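PDB 2YV3: aspartate-semialdehyde dehydrogenase from Thermus thermophilus, which probably catalyses the NADPH-dependent reductive dephosphorylation of L-aspartyl-4-phosphate to L-aspartate-semialdehyde, a step in the biosynthesis of lysine, methionine and threonine. Local coordinates for residues A[106-111]-A[133-138]. Residues are numbered along the deposited sequence; the frame is centred on the assembly and turned at random.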
# COMPACT_ATOMS: atom_id res chain seq x y z
N PRO A 106 -8.21 -8.32 23.85
CA PRO A 106 -9.36 -8.04 24.72
C PRO A 106 -10.71 -7.77 24.06
O PRO A 106 -11.76 -7.94 24.68
CB PRO A 106 -8.85 -6.86 25.56
CG PRO A 106 -7.41 -7.21 25.75
CD PRO A 106 -7.00 -7.62 24.34
N GLU A 107 -10.70 -7.35 22.80
CA GLU A 107 -11.95 -7.10 22.11
C GLU A 107 -12.57 -8.42 21.67
O GLU A 107 -13.77 -8.51 21.45
CB GLU A 107 -11.74 -6.22 20.89
CG GLU A 107 -11.40 -4.80 21.24
CD GLU A 107 -10.19 -4.71 22.13
OE1 GLU A 107 -9.20 -5.43 21.85
OE2 GLU A 107 -10.22 -3.93 23.10
N VAL A 108 -11.72 -9.44 21.56
CA VAL A 108 -12.15 -10.76 21.12
C VAL A 108 -12.25 -11.79 22.24
O VAL A 108 -13.26 -11.88 22.93
CB VAL A 108 -11.21 -11.32 20.04
CG1 VAL A 108 -11.72 -12.68 19.57
CG2 VAL A 108 -11.09 -10.34 18.87
N ASN A 109 -11.18 -12.55 22.42
CA ASN A 109 -11.16 -13.63 23.40
C ASN A 109 -10.66 -13.38 24.82
O ASN A 109 -9.94 -14.21 25.36
CB ASN A 109 -10.39 -14.83 22.80
CG ASN A 109 -9.04 -14.43 22.21
OD1 ASN A 109 -8.24 -13.75 22.85
ND2 ASN A 109 -8.78 -14.87 20.98
N ARG A 110 -11.04 -12.25 25.44
CA ARG A 110 -10.63 -11.94 26.83
C ARG A 110 -10.79 -13.19 27.68
O ARG A 110 -10.04 -13.41 28.64
CB ARG A 110 -11.52 -10.84 27.39
CG ARG A 110 -11.56 -10.72 28.91
CD ARG A 110 -12.72 -9.78 29.30
NE ARG A 110 -12.81 -9.51 30.73
CZ ARG A 110 -12.83 -10.44 31.68
NH1 ARG A 110 -12.76 -11.73 31.34
NH2 ARG A 110 -12.93 -10.10 32.96
N GLU A 111 -11.79 -13.98 27.32
CA GLU A 111 -12.09 -15.24 27.99
C GLU A 111 -10.83 -16.09 28.15
O GLU A 111 -10.67 -16.79 29.15
CB GLU A 111 -13.13 -16.00 27.16
CG GLU A 111 -13.21 -15.56 25.68
CD GLU A 111 -14.17 -14.39 25.46
OE1 GLU A 111 -15.40 -14.62 25.56
OE2 GLU A 111 -13.71 -13.26 25.20
N ALA A 133 -11.03 -4.58 13.93
CA ALA A 133 -12.07 -4.24 13.00
C ALA A 133 -12.72 -5.52 12.49
O ALA A 133 -13.95 -5.60 12.38
CB ALA A 133 -11.51 -3.43 11.84
N LEU A 134 -11.91 -6.53 12.20
CA LEU A 134 -12.44 -7.78 11.67
C LEU A 134 -13.12 -8.66 12.70
O LEU A 134 -13.75 -9.65 12.35
CB LEU A 134 -11.34 -8.58 10.96
CG LEU A 134 -11.91 -9.59 9.95
CD1 LEU A 134 -12.39 -8.82 8.71
CD2 LEU A 134 -10.87 -10.64 9.58
N TRP A 135 -12.99 -8.32 13.97
CA TRP A 135 -13.64 -9.12 14.98
C TRP A 135 -15.16 -9.04 14.84
O TRP A 135 -15.84 -10.06 14.67
CB TRP A 135 -13.25 -8.68 16.39
CG TRP A 135 -14.03 -9.49 17.34
CD1 TRP A 135 -14.79 -9.05 18.37
CD2 TRP A 135 -14.25 -10.89 17.25
NE1 TRP A 135 -15.49 -10.09 18.92
CE2 TRP A 135 -15.18 -11.24 18.25
CE3 TRP A 135 -13.76 -11.90 16.41
CZ2 TRP A 135 -15.62 -12.54 18.44
CZ3 TRP A 135 -14.19 -13.18 16.59
CH2 TRP A 135 -15.12 -13.50 17.60
N PRO A 136 -15.73 -7.82 14.93
CA PRO A 136 -17.18 -7.65 14.81
C PRO A 136 -17.82 -8.06 13.47
O PRO A 136 -18.99 -8.42 13.43
CB PRO A 136 -17.38 -6.17 15.16
CG PRO A 136 -16.09 -5.54 14.74
CD PRO A 136 -15.06 -6.53 15.20
N LEU A 137 -17.06 -8.01 12.38
CA LEU A 137 -17.62 -8.40 11.07
C LEU A 137 -17.80 -9.90 11.07
O LEU A 137 -18.81 -10.44 10.62
CB LEU A 137 -16.68 -7.98 9.94
CG LEU A 137 -16.48 -6.48 9.66
CD1 LEU A 137 -16.54 -5.66 10.95
CD2 LEU A 137 -15.12 -6.28 8.96
N HIS A 138 -16.79 -10.58 11.59
CA HIS A 138 -16.81 -12.02 11.69
C HIS A 138 -18.04 -12.42 12.51
O HIS A 138 -18.97 -13.00 11.98
CB HIS A 138 -15.53 -12.48 12.38
CG HIS A 138 -15.54 -13.93 12.75
ND1 HIS A 138 -15.74 -14.93 11.84
CD2 HIS A 138 -15.34 -14.54 13.94
CE1 HIS A 138 -15.67 -16.10 12.45
NE2 HIS A 138 -15.43 -15.89 13.73
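Val108 and Trp135 join a loop of the Rossmann-type NAD-binding domain to the helix 125-141, a worked example of an aliphatic side chain laid on an indole face. The loop runs between strands 87-90 and 119-121, and the contact, near the surface and away from the predicted catalytic residues, rests chiefly on Val108 packing against the Trp135 ring. Both methyls of Val108 rest over the same face of the indole. CG1 stands above the six-membered ring, 3.7 Å from its centroid and 5° off the ring normal, while CG2 sits above the outer side of the CG-CD2 bond, 3.4 Å from Trp135 CG. The Trp135 CB bond already points toward the loop, and with CG anti to the backbone N (chi1 176°) the indole presents a face to Val108. Phe218 meets the indole edge-to-face, and its ring also meets that of His138. Without the indole, as with an alanine in place of Trp135, both Val108 methyls would probably lose their aromatic floor, leaving a gap between loop and helix. Packing is looser towards Glu107, whose side chain leads away from the helix and comes no nearer to it than 4.9 Å. No hydrogen bond links the two segments: the Glu107 carbonyl approaches the indole obliquely, with Glu107 O 3.4 Å from Trp135 NE1 but at a poor angle to its N-H. The same Glu107 O lies 3.3 Å from Trp135 CD1.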